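Ricin B lectin (Clostridium thermocellum, PDB 3VSF) is an exo-beta-1,3-galactanase, probably hydrolysing glycosidic bonds of beta-1,3-galactan, whose family 43 glycoside hydrolase module is joined to a galactose-binding beta-trefoil lectin module. Local coordinates at residues 87-92 / 97-102; 68-73 / 293-298; 120-125 / 131-136. One frame throughout, in Å; residues are numbered along the deposited sequence.

Interaction 1 (87-92 / 97-102); sequences SCYRSK and WEYRGE
Strands 87-91 and 98-102 run antiparallel with axes 4.8 Å apart at closest approach, Arg-90 facing Glu-98 as a hydrogen-bonded pair and Tyr-89 facing Tyr-99 as a non-hydrogen-bonded one. They form the beta hairpin that ends one four-stranded blade of the five-bladed propeller characteristic of glycoside hydrolase family 43, with 98-105 as an outermost strand. A beta bulge interrupts the pairing between Ser-87 and Tyr-89. There Cys-88 meets both Arg-100 and Gly-101, through two weak backbone bonds, and the positive phi of Gly-101 (90°) suits a glycine.

On one face Arg-90 and Glu-98 lie side by side and point the same way, joined by a salt bridge from Arg-90 NH2 to Glu-98 OE1 (2.9 Å). Arg-100 reaches both from the bulge: the guanidinium of Arg-90 lies flat on its own, centres 3.4 Å apart and planes tilted by 29°. Glu-98 bridges to Arg-100 as well, and Asp-157 takes Arg-100 NH2, so two carboxylates probably offset the closeness of the like charges. Tyr-69 adds a cation-pi contact to Arg-90.

The other face carries Tyr-89 and Tyr-99, with Ser-87 and Glu-102 further along. The two rings are nearly parallel but slid apart, so they barely overlap; their closest atoms are Tyr-89 CE2 and Tyr-99 CD1 at 4.0 Å. Beyond the paired residues, at the turn, Ser-91 CB sits over the six-membered ring of Trp-97, a CH-pi contact with 3.6 Å from CB to the ring centroid. The torsion of Ser-91 puts OG opposite its backbone N (chi1 178°), where it bonds to Asn-96 O while CB covers the ring. At the far end, Tyr-99 OH donates to Glu-102 OE1 (2.6 Å), which accepts through its syn lone pair.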
loop_
_atom_site.group_PDB
_atom_site.type_symbol
_atom_site.label_atom_id
_atom_site.label_comp_id
_atom_site.label_asym_id
_atom_site.label_seq_id
_atom_site.Cartn_x
_atom_site.Cartn_y
_atom_site.Cartn_z
ATOM N N SER A 87 1.346 11.417 17.980
ATOM C CA SER A 87 -0.107 11.451 18.077
ATOM C C SER A 87 -0.728 10.058 18.084
ATOM O O SER A 87 -0.097 9.080 17.688
ATOM C CB SER A 87 -0.695 12.281 16.935
ATOM O OG SER A 87 -0.111 13.571 16.893
ATOM N N CYS A 88 -1.974 9.985 18.540
ATOM C CA CYS A 88 -2.709 8.729 18.576
ATOM C C CYS A 88 -4.175 8.950 18.228
ATOM O O CYS A 88 -4.870 9.725 18.885
ATOM C CB CYS A 88 -2.594 8.075 19.952
ATOM S SG CYS A 88 -3.620 6.602 20.157
ATOM N N TYR A 89 -4.641 8.267 17.188
ATOM C CA TYR A 89 -6.030 8.379 16.761
ATOM C C TYR A 89 -6.754 7.045 16.903
ATOM O O TYR A 89 -6.182 5.986 16.647
ATOM C CB TYR A 89 -6.106 8.886 15.321
ATOM C CG TYR A 89 -5.535 10.275 15.134
ATOM C CD1 TYR A 89 -4.172 10.466 14.948
ATOM C CD2 TYR A 89 -6.358 11.392 15.144
ATOM C CE1 TYR A 89 -3.645 11.733 14.777
ATOM C CE2 TYR A 89 -5.841 12.663 14.972
ATOM C CZ TYR A 89 -4.485 12.827 14.789
ATOM O OH TYR A 89 -3.966 14.089 14.619
ATOM N N ARG A 90 -8.016 7.106 17.312
ATOM C CA ARG A 90 -8.799 5.908 17.587
ATOM C C ARG A 90 -10.026 5.831 16.683
ATOM O O ARG A 90 -10.630 6.853 16.358
ATOM C CB ARG A 90 -9.223 5.894 19.057
ATOM C CG ARG A 90 -10.114 4.732 19.452
ATOM C CD ARG A 90 -10.524 4.843 20.912
ATOM N NE ARG A 90 -11.197 6.109 21.192
ATOM C CZ ARG A 90 -12.382 6.214 21.786
ATOM N NH1 ARG A 90 -13.031 5.125 22.171
ATOM N NH2 ARG A 90 -12.915 7.410 21.997
ATOM N N SER A 91 -10.391 4.617 16.278
ATOM C CA SER A 91 -11.546 4.422 15.407
ATOM C C SER A 91 -12.005 2.967 15.354
ATOM O O SER A 91 -11.231 2.050 15.624
ATOM C CB SER A 91 -11.236 4.916 13.993
ATOM O OG SER A 91 -12.335 4.700 13.125
ATOM N N LYS A 92 -13.272 2.770 15.003
ATOM C CA LYS A 92 -13.830 1.434 14.826
ATOM C C LYS A 92 -14.093 1.145 13.352
ATOM O O LYS A 92 -14.023 -0.002 12.909
ATOM C CB LYS A 92 -15.132 1.282 15.615
ATOM C CG LYS A 92 -14.960 1.226 17.122
ATOM C CD LYS A 92 -16.302 1.017 17.809
ATOM C CE LYS A 92 -16.133 0.786 19.301
ATOM N NZ LYS A 92 -17.442 0.626 19.993
ATOM N N TRP A 97 -11.691 9.137 12.363
ATOM C CA TRP A 97 -10.693 9.050 13.423
ATOM C C TRP A 97 -10.885 10.092 14.519
ATOM O O TRP A 97 -11.201 11.249 14.246
ATOM C CB TRP A 97 -9.286 9.148 12.833
ATOM C CG TRP A 97 -8.952 7.983 11.963
ATOM C CD1 TRP A 97 -9.053 7.916 10.604
ATOM C CD2 TRP A 97 -8.483 6.703 12.395
ATOM N NE1 TRP A 97 -8.665 6.674 10.163
ATOM C CE2 TRP A 97 -8.310 5.911 11.243
ATOM C CE3 TRP A 97 -8.184 6.152 13.645
ATOM C CZ2 TRP A 97 -7.854 4.597 11.305
ATOM C CZ3 TRP A 97 -7.733 4.848 13.703
ATOM C CH2 TRP A 97 -7.574 4.084 12.541
ATOM N N GLU A 98 -10.687 9.667 15.762
ATOM C CA GLU A 98 -10.833 10.547 16.913
ATOM C C GLU A 98 -9.478 10.854 17.545
ATOM O O GLU A 98 -8.666 9.957 17.768
ATOM C CB GLU A 98 -11.767 9.918 17.949
ATOM C CG GLU A 98 -11.884 10.701 19.247
ATOM C CD GLU A 98 -12.828 10.044 20.236
ATOM O OE1 GLU A 98 -13.613 9.168 19.817
ATOM O OE2 GLU A 98 -12.781 10.402 21.432
ATOM N N TYR A 99 -9.241 12.131 17.827
ATOM C CA TYR A 99 -8.001 12.564 18.457
ATOM C C TYR A 99 -7.944 12.069 19.900
ATOM O O TYR A 99 -8.933 12.144 20.627
ATOM C CB TYR A 99 -7.904 14.090 18.421
ATOM C CG TYR A 99 -6.532 14.635 18.745
ATOM C CD1 TYR A 99 -5.415 13.811 18.747
ATOM C CD2 TYR A 99 -6.356 15.978 19.054
ATOM C CE1 TYR A 99 -4.162 14.310 19.043
ATOM C CE2 TYR A 99 -5.108 16.484 19.353
ATOM C CZ TYR A 99 -4.015 15.647 19.347
ATOM O OH TYR A 99 -2.770 16.152 19.644
ATOM N N ARG A 100 -6.786 11.559 20.310
ATOM C CA ARG A 100 -6.619 11.038 21.665
ATOM C C ARG A 100 -5.399 11.635 22.362
ATOM O O ARG A 100 -5.028 11.207 23.455
ATOM C CB ARG A 100 -6.527 9.510 21.647
ATOM C CG ARG A 100 -7.754 8.822 21.067
ATOM C CD ARG A 100 -8.972 8.996 21.962
ATOM N NE ARG A 100 -9.130 7.890 22.904
ATOM C CZ ARG A 100 -10.110 7.804 23.798
ATOM N NH1 ARG A 100 -11.023 8.764 23.877
ATOM N NH2 ARG A 100 -10.181 6.762 24.614
ATOM N N GLY A 101 -4.779 12.622 21.723
ATOM C CA GLY A 101 -3.638 13.308 22.302
ATOM C C GLY A 101 -2.308 12.672 21.951
ATOM O O GLY A 101 -2.246 11.738 21.152
ATOM N N GLU A 102 -1.239 13.181 22.555
ATOM C CA GLU A 102 0.102 12.663 22.313
ATOM C C GLU A 102 0.503 11.630 23.358
ATOM O O GLU A 102 0.831 11.979 24.493
ATOM C CB GLU A 102 1.125 13.801 22.286
ATOM C CG GLU A 102 1.379 14.389 20.905
ATOM C CD GLU A 102 0.160 15.073 20.319
ATOM O OE1 GLU A 102 -0.786 15.364 21.080
ATOM O OE2 GLU A 102 0.149 15.319 19.094
#

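Interaction 2 (68-73 / 293-298); sequences DYYYWY and IPVQGS
Tyr-70 reaches Val-295 with the end of its side chain: its OH lies 3.7 Å from Val-295 CG1, and it is this one methyl that does the touching on the valine. The methyl stands oblique to the phenol ring, neither squarely over it nor in line with its rim, and ring carbon Tyr-70 CZ is 4.3 Å from the same CG1. Next to the methyl, the hydroxyl comes to 3.8 Å from the backbone N of Gln-296, too far for a hydrogen bond. The Gln-296 side chain itself leads away from the tyrosine. This is a small van der Waals contact, burying 114 Å² in all.

Both partners are set up by their torsions. CG of Tyr-70 is anti to the carbonyl carbon (chi1 -71°), and the whole length of the ring is spent crossing between the two strands, whose nearest CA atoms, those of Tyr-70 and Val-295, are 9.4 Å apart. At that separation the backbones do not pair as strands of one sheet. On the other side, Val-295 turns CG1 opposite its backbone N (chi1 -180°), where it meets the hydroxyl.

Further out, the Tyr-70 ring has a cation-pi partner in Lys-65, and Leu-94 touches the Tyr-70 side chain. Met-63 touches Tyr-70, Trp-72 and Ile-293, and so meets both segments.

In the propeller this is packing between sheets. Strand 69-77 is held between strands 61-66 and 83-91 in the first blade, while strand 288-296 is an edge strand of the last blade, the first in its sheet, and pairs with 301-309; the contact is consistent with side-chain packing between first and last blades helping to close the ring.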
loop_
_atom_site.group_PDB
_atom_site.type_symbol
_atom_site.label_atom_id
_atom_site.label_comp_id
_atom_site.label_asym_id
_atom_site.label_seq_id
_atom_site.Cartn_x
_atom_site.Cartn_y
_atom_site.Cartn_z
ATOM N N ASP A 68 -11.986 -3.281 20.740
ATOM C CA ASP A 68 -12.994 -2.893 19.760
ATOM C C ASP A 68 -12.528 -1.722 18.903
ATOM O O ASP A 68 -13.292 -1.196 18.095
ATOM C CB ASP A 68 -14.304 -2.527 20.461
ATOM C CG ASP A 68 -14.794 -3.619 21.393
ATOM O OD1 ASP A 68 -14.490 -4.803 21.136
ATOM O OD2 ASP A 68 -15.485 -3.293 22.381
ATOM N N TYR A 69 -11.273 -1.318 19.074
ATOM C CA TYR A 69 -10.763 -0.136 18.388
ATOM C C TYR A 69 -9.478 -0.383 17.604
ATOM O O TYR A 69 -8.648 -1.210 17.982
ATOM C CB TYR A 69 -10.537 1.002 19.387
ATOM C CG TYR A 69 -11.795 1.490 20.067
ATOM C CD1 TYR A 69 -12.567 2.494 19.498
ATOM C CD2 TYR A 69 -12.206 0.953 21.279
ATOM C CE1 TYR A 69 -13.715 2.949 20.116
ATOM C CE2 TYR A 69 -13.355 1.400 21.905
ATOM C CZ TYR A 69 -14.106 2.398 21.319
ATOM O OH TYR A 69 -15.251 2.847 21.937
ATOM N N TYR A 70 -9.328 0.346 16.503
ATOM C CA TYR A 70 -8.076 0.388 15.763
ATOM C C TYR A 70 -7.343 1.671 16.132
ATOM O O TYR A 70 -7.884 2.766 15.982
ATOM C CB TYR A 70 -8.331 0.352 14.255
ATOM C CG TYR A 70 -8.811 -0.986 13.735
ATOM C CD1 TYR A 70 -7.907 -1.951 13.310
ATOM C CD2 TYR A 70 -10.165 -1.281 13.661
ATOM C CE1 TYR A 70 -8.338 -3.174 12.832
ATOM C CE2 TYR A 70 -10.607 -2.502 13.186
ATOM C CZ TYR A 70 -9.689 -3.445 12.772
ATOM O OH TYR A 70 -10.124 -4.662 12.296
ATOM N N TYR A 71 -6.116 1.535 16.621
ATOM C CA TYR A 71 -5.340 2.693 17.050
ATOM C C TYR A 71 -4.272 3.076 16.030
ATOM O O TYR A 71 -3.477 2.241 15.603
ATOM C CB TYR A 71 -4.709 2.442 18.421
ATOM C CG TYR A 71 -5.722 2.314 19.537
ATOM C CD1 TYR A 71 -6.208 1.072 19.921
ATOM C CD2 TYR A 71 -6.197 3.437 20.203
ATOM C CE1 TYR A 71 -7.137 0.950 20.938
ATOM C CE2 TYR A 71 -7.124 3.325 21.222
ATOM C CZ TYR A 71 -7.591 2.079 21.586
ATOM O OH TYR A 71 -8.515 1.963 22.599
ATOM N N TRP A 72 -4.267 4.348 15.648
ATOM C CA TRP A 72 -3.322 4.856 14.662
ATOM C C TRP A 72 -2.311 5.794 15.314
ATOM O O TRP A 72 -2.658 6.888 15.759
ATOM C CB TRP A 72 -4.073 5.582 13.542
ATOM C CG TRP A 72 -3.188 6.127 12.458
ATOM C CD1 TRP A 72 -1.849 5.916 12.304
ATOM C CD2 TRP A 72 -3.586 6.980 11.376
ATOM N NE1 TRP A 72 -1.388 6.583 11.195
ATOM C CE2 TRP A 72 -2.435 7.244 10.607
ATOM C CE3 TRP A 72 -4.802 7.545 10.985
ATOM C CZ2 TRP A 72 -2.466 8.047 9.470
ATOM C CZ3 TRP A 72 -4.831 8.342 9.854
ATOM C CH2 TRP A 72 -3.671 8.586 9.112
ATOM N N TYR A 73 -1.057 5.358 15.369
ATOM C CA TYR A 73 0.009 6.172 15.939
ATOM C C TYR A 73 0.843 6.802 14.831
ATOM O O TYR A 73 0.859 6.313 13.703
ATOM C CB TYR A 73 0.900 5.326 16.847
ATOM C CG TYR A 73 0.148 4.563 17.914
ATOM C CD1 TYR A 73 -0.193 5.166 19.117
ATOM C CD2 TYR A 73 -0.220 3.238 17.719
ATOM C CE1 TYR A 73 -0.881 4.472 20.095
ATOM C CE2 TYR A 73 -0.907 2.536 18.690
ATOM C CZ TYR A 73 -1.234 3.157 19.876
ATOM O OH TYR A 73 -1.917 2.461 20.847
ATOM N N ILE A 293 -1.427 -3.751 8.304
ATOM C CA ILE A 293 -2.179 -4.525 9.291
ATOM C C ILE A 293 -3.330 -5.316 8.679
ATOM O O ILE A 293 -3.984 -4.857 7.743
ATOM C CB ILE A 293 -2.749 -3.637 10.420
ATOM C CG1 ILE A 293 -2.874 -2.184 9.956
ATOM C CG2 ILE A 293 -1.892 -3.746 11.671
ATOM C CD1 ILE A 293 -3.936 -1.971 8.901
ATOM N N PRO A 294 -3.576 -6.519 9.214
ATOM C CA PRO A 294 -4.718 -7.343 8.809
ATOM C C PRO A 294 -6.017 -6.786 9.382
ATOM O O PRO A 294 -6.121 -6.602 10.594
ATOM C CB PRO A 294 -4.416 -8.705 9.448
ATOM C CG PRO A 294 -2.966 -8.659 9.834
ATOM C CD PRO A 294 -2.691 -7.229 10.151
ATOM N N VAL A 295 -6.988 -6.515 8.517
ATOM C CA VAL A 295 -8.301 -6.066 8.961
ATOM C C VAL A 295 -9.287 -7.228 8.913
ATOM O O VAL A 295 -9.721 -7.645 7.839
ATOM C CB VAL A 295 -8.828 -4.907 8.097
ATOM C CG1 VAL A 295 -10.194 -4.460 8.589
ATOM C CG2 VAL A 295 -7.844 -3.747 8.114
ATOM N N GLN A 296 -9.635 -7.748 10.085
ATOM C CA GLN A 296 -10.478 -8.934 10.180
ATOM C C GLN A 296 -11.941 -8.574 10.429
ATOM O O GLN A 296 -12.246 -7.671 11.208
ATOM C CB GLN A 296 -9.958 -9.859 11.282
ATOM C CG GLN A 296 -10.666 -11.197 11.378
ATOM C CD GLN A 296 -9.879 -12.207 12.190
ATOM O OE1 GLN A 296 -8.659 -12.310 12.058
ATOM N NE2 GLN A 296 -10.572 -12.954 13.042
ATOM N N GLY A 297 -12.842 -9.284 9.755
ATOM C CA GLY A 297 -14.266 -9.038 9.889
ATOM C C GLY A 297 -15.099 -10.297 9.737
ATOM O O GLY A 297 -14.586 -11.410 9.852
ATOM N N SER A 298 -16.390 -10.117 9.476
ATOM C CA SER A 298 -17.313 -11.240 9.344
ATOM C C SER A 298 -17.097 -12.014 8.045
ATOM O O SER A 298 -17.191 -13.241 8.021
ATOM C CB SER A 298 -18.762 -10.753 9.432
ATOM O OG SER A 298 -19.039 -9.788 8.431
#

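Interaction 3 (120-125 / 131-136); sequences PKVMYN and FVMWMH
Tyr-124 brings CD2 over the Phe-131 ring, 3.4 Å above one face of the phenylalanine and displaced toward the rim. The two planes are 50° apart with centroids separated by 5.0 Å, so the pair is neither a stack nor a T. His-66 meets both rings, edge-to-face in the case of Phe-131. On the opposite face of the sheet, the sulfur of Met-123 approaches Trp-134 obliquely, a Met-aromatic contact with SD 4.1 Å from Trp-134 CD1. The indole NE1 of Trp-134 is satisfied by Tyr-218 O.

Alongside the Tyr-124/Phe-131 pair, Val-122 CG2 packs on Met-133 CB at 3.8 Å. The extended chain of Met-133 then runs on until its CE meets Pro-120 CB, 3.5 Å away.

Beneath the side chains is a regular antiparallel hairpin. Lys-121 with Trp-134 and Met-123 with Val-132 each exchange two backbone hydrogen bonds, that from Met-123 N to Val-132 O being 2.9 Å long and almost straight.

The hairpin opens the second blade of the propeller. Strand 116-124 is an edge strand of that sheet and 131-138 pairs on with 147-153; Leu-64 of strand 61-66 packs on the Val-122 face, while Val-189 and Val-191 of strand 187-191 pack on Met-123.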
loop_
_atom_site.group_PDB
_atom_site.type_symbol
_atom_site.label_atom_id
_atom_site.label_comp_id
_atom_site.label_asym_id
_atom_site.label_seq_id
_atom_site.Cartn_x
_atom_site.Cartn_y
_atom_site.Cartn_z
ATOM N N PRO A 120 7.315 5.642 14.401
ATOM C CA PRO A 120 6.969 5.026 15.685
ATOM C C PRO A 120 5.927 3.925 15.507
ATOM O O PRO A 120 4.905 4.146 14.858
ATOM C CB PRO A 120 6.370 6.191 16.472
ATOM C CG PRO A 120 5.766 7.061 15.430
ATOM C CD PRO A 120 6.666 6.954 14.228
ATOM N N LYS A 121 6.190 2.754 16.075
ATOM C CA LYS A 121 5.263 1.633 15.977
ATOM C C LYS A 121 4.874 1.134 17.365
ATOM O O LYS A 121 5.660 1.224 18.308
ATOM C CB LYS A 121 5.884 0.496 15.165
ATOM C CG LYS A 121 6.342 0.903 13.774
ATOM C CD LYS A 121 5.185 1.432 12.943
ATOM C CE LYS A 121 5.643 1.839 11.552
ATOM N NZ LYS A 121 6.651 2.934 11.589
ATOM N N VAL A 122 3.658 0.610 17.485
ATOM C CA VAL A 122 3.171 0.097 18.761
ATOM C C VAL A 122 2.727 -1.359 18.655
ATOM O O VAL A 122 2.002 -1.734 17.733
ATOM C CB VAL A 122 2.005 0.946 19.305
ATOM C CG1 VAL A 122 1.320 0.234 20.461
ATOM C CG2 VAL A 122 2.504 2.317 19.735
ATOM N N MET A 123 3.172 -2.173 19.606
ATOM C CA MET A 123 2.805 -3.582 19.653
ATOM C C MET A 123 2.244 -3.928 21.028
ATOM O O MET A 123 2.583 -3.283 22.020
ATOM C CB MET A 123 4.021 -4.457 19.341
ATOM C CG MET A 123 5.200 -4.237 20.276
ATOM S SD MET A 123 6.726 -4.992 19.682
ATOM C CE MET A 123 6.226 -6.706 19.532
ATOM N N TYR A 124 1.385 -4.940 21.086
ATOM C CA TYR A 124 0.777 -5.345 22.350
ATOM C C TYR A 124 1.352 -6.655 22.883
ATOM O O TYR A 124 1.647 -7.575 22.121
ATOM C CB TYR A 124 -0.742 -5.457 22.216
ATOM C CG TYR A 124 -1.410 -6.069 23.426
ATOM C CD1 TYR A 124 -1.806 -7.402 23.425
ATOM C CD2 TYR A 124 -1.636 -5.320 24.574
ATOM C CE1 TYR A 124 -2.412 -7.968 24.530
ATOM C CE2 TYR A 124 -2.243 -5.878 25.684
ATOM C CZ TYR A 124 -2.628 -7.201 25.657
ATOM O OH TYR A 124 -3.233 -7.764 26.757
ATOM N N ASN A 125 1.501 -6.728 24.202
ATOM C CA ASN A 125 2.008 -7.926 24.859
ATOM C C ASN A 125 0.909 -8.621 25.656
ATOM O O ASN A 125 0.343 -8.042 26.582
ATOM C CB ASN A 125 3.180 -7.569 25.776
ATOM C CG ASN A 125 3.886 -8.792 26.330
ATOM O OD1 ASN A 125 3.285 -9.855 26.490
ATOM N ND2 ASN A 125 5.172 -8.645 26.629
ATOM N N PHE A 131 1.326 -2.011 26.471
ATOM C CA PHE A 131 1.659 -1.685 25.088
ATOM C C PHE A 131 3.073 -1.125 24.965
ATOM O O PHE A 131 3.380 -0.066 25.509
ATOM C CB PHE A 131 0.651 -0.686 24.519
ATOM C CG PHE A 131 -0.763 -1.194 24.503
ATOM C CD1 PHE A 131 -1.261 -1.858 23.395
ATOM C CD2 PHE A 131 -1.595 -1.005 25.593
ATOM C CE1 PHE A 131 -2.561 -2.325 23.374
ATOM C CE2 PHE A 131 -2.896 -1.470 25.579
ATOM C CZ PHE A 131 -3.380 -2.131 24.467
ATOM N N VAL A 132 3.926 -1.840 24.241
ATOM C CA VAL A 132 5.303 -1.409 24.027
ATOM C C VAL A 132 5.432 -0.635 22.719
ATOM O O VAL A 132 4.910 -1.054 21.685
ATOM C CB VAL A 132 6.270 -2.609 24.011
ATOM C CG1 VAL A 132 7.700 -2.138 23.794
ATOM C CG2 VAL A 132 6.154 -3.397 25.307
ATOM N N MET A 133 6.128 0.497 22.771
ATOM C CA MET A 133 6.291 1.352 21.600
ATOM C C MET A 133 7.755 1.509 21.195
ATOM O O MET A 133 8.603 1.851 22.018
ATOM C CB MET A 133 5.669 2.728 21.854
ATOM C CG MET A 133 6.041 3.776 20.820
ATOM S SD MET A 133 5.248 5.366 21.124
ATOM C CE MET A 133 6.149 6.415 19.989
ATOM N N TRP A 134 8.041 1.257 19.922
ATOM C CA TRP A 134 9.385 1.425 19.385
ATOM C C TRP A 134 9.420 2.561 18.370
ATOM O O TRP A 134 8.376 3.004 17.891
ATOM C CB TRP A 134 9.872 0.127 18.744
ATOM C CG TRP A 134 10.131 -0.960 19.737
ATOM C CD1 TRP A 134 9.201 -1.735 20.365
ATOM C CD2 TRP A 134 11.408 -1.393 20.221
ATOM N NE1 TRP A 134 9.821 -2.624 21.211
ATOM C CE2 TRP A 134 11.177 -2.435 21.139
ATOM C CE3 TRP A 134 12.726 -1.001 19.965
ATOM C CZ2 TRP A 134 12.211 -3.089 21.803
ATOM C CZ3 TRP A 134 13.753 -1.652 20.623
ATOM C CH2 TRP A 134 13.490 -2.685 21.532
ATOM N N MET A 135 10.621 3.031 18.044
ATOM C CA MET A 135 10.770 4.152 17.123
ATOM C C MET A 135 12.223 4.362 16.705
ATOM O O MET A 135 13.105 3.587 17.073
ATOM C CB MET A 135 10.223 5.432 17.759
ATOM C CG MET A 135 11.066 5.956 18.910
ATOM S SD MET A 135 10.079 6.597 20.277
ATOM C CE MET A 135 9.390 5.082 20.936
ATOM N N HIS A 136 12.458 5.418 15.933
ATOM C CA HIS A 136 13.797 5.768 15.477
ATOM C C HIS A 136 14.210 7.106 16.081
ATOM O O HIS A 136 13.478 8.090 15.978
ATOM C CB HIS A 136 13.832 5.844 13.950
ATOM C CG HIS A 136 15.154 6.271 13.393
ATOM N ND1 HIS A 136 15.284 6.856 12.151
ATOM C CD2 HIS A 136 16.405 6.195 13.904
ATOM C CE1 HIS A 136 16.557 7.124 11.923
ATOM N NE2 HIS A 136 17.258 6.733 12.971
#

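Overall arrangement
All three contacts belong to the five-bladed propeller, away from the galactose-binding sites of the lectin module. Interaction 1 is a hairpin within the first blade, interaction 3 a hairpin within the second; along the chain they follow in series, and both are nested inside the long loop that interaction 2 closes between first and last blades. Interaction 1 and segment 68-73 of interaction 2 share the first sheet, and the two contacts have centres about 13 Å apart. Interaction 3 lies about 16 Å from each, centre to centre, touching interaction 2 through Tyr-73 and Val-122. Local hairpins thus build the blades, and interaction 2 is consistent with side-chain packing helping to close the ring.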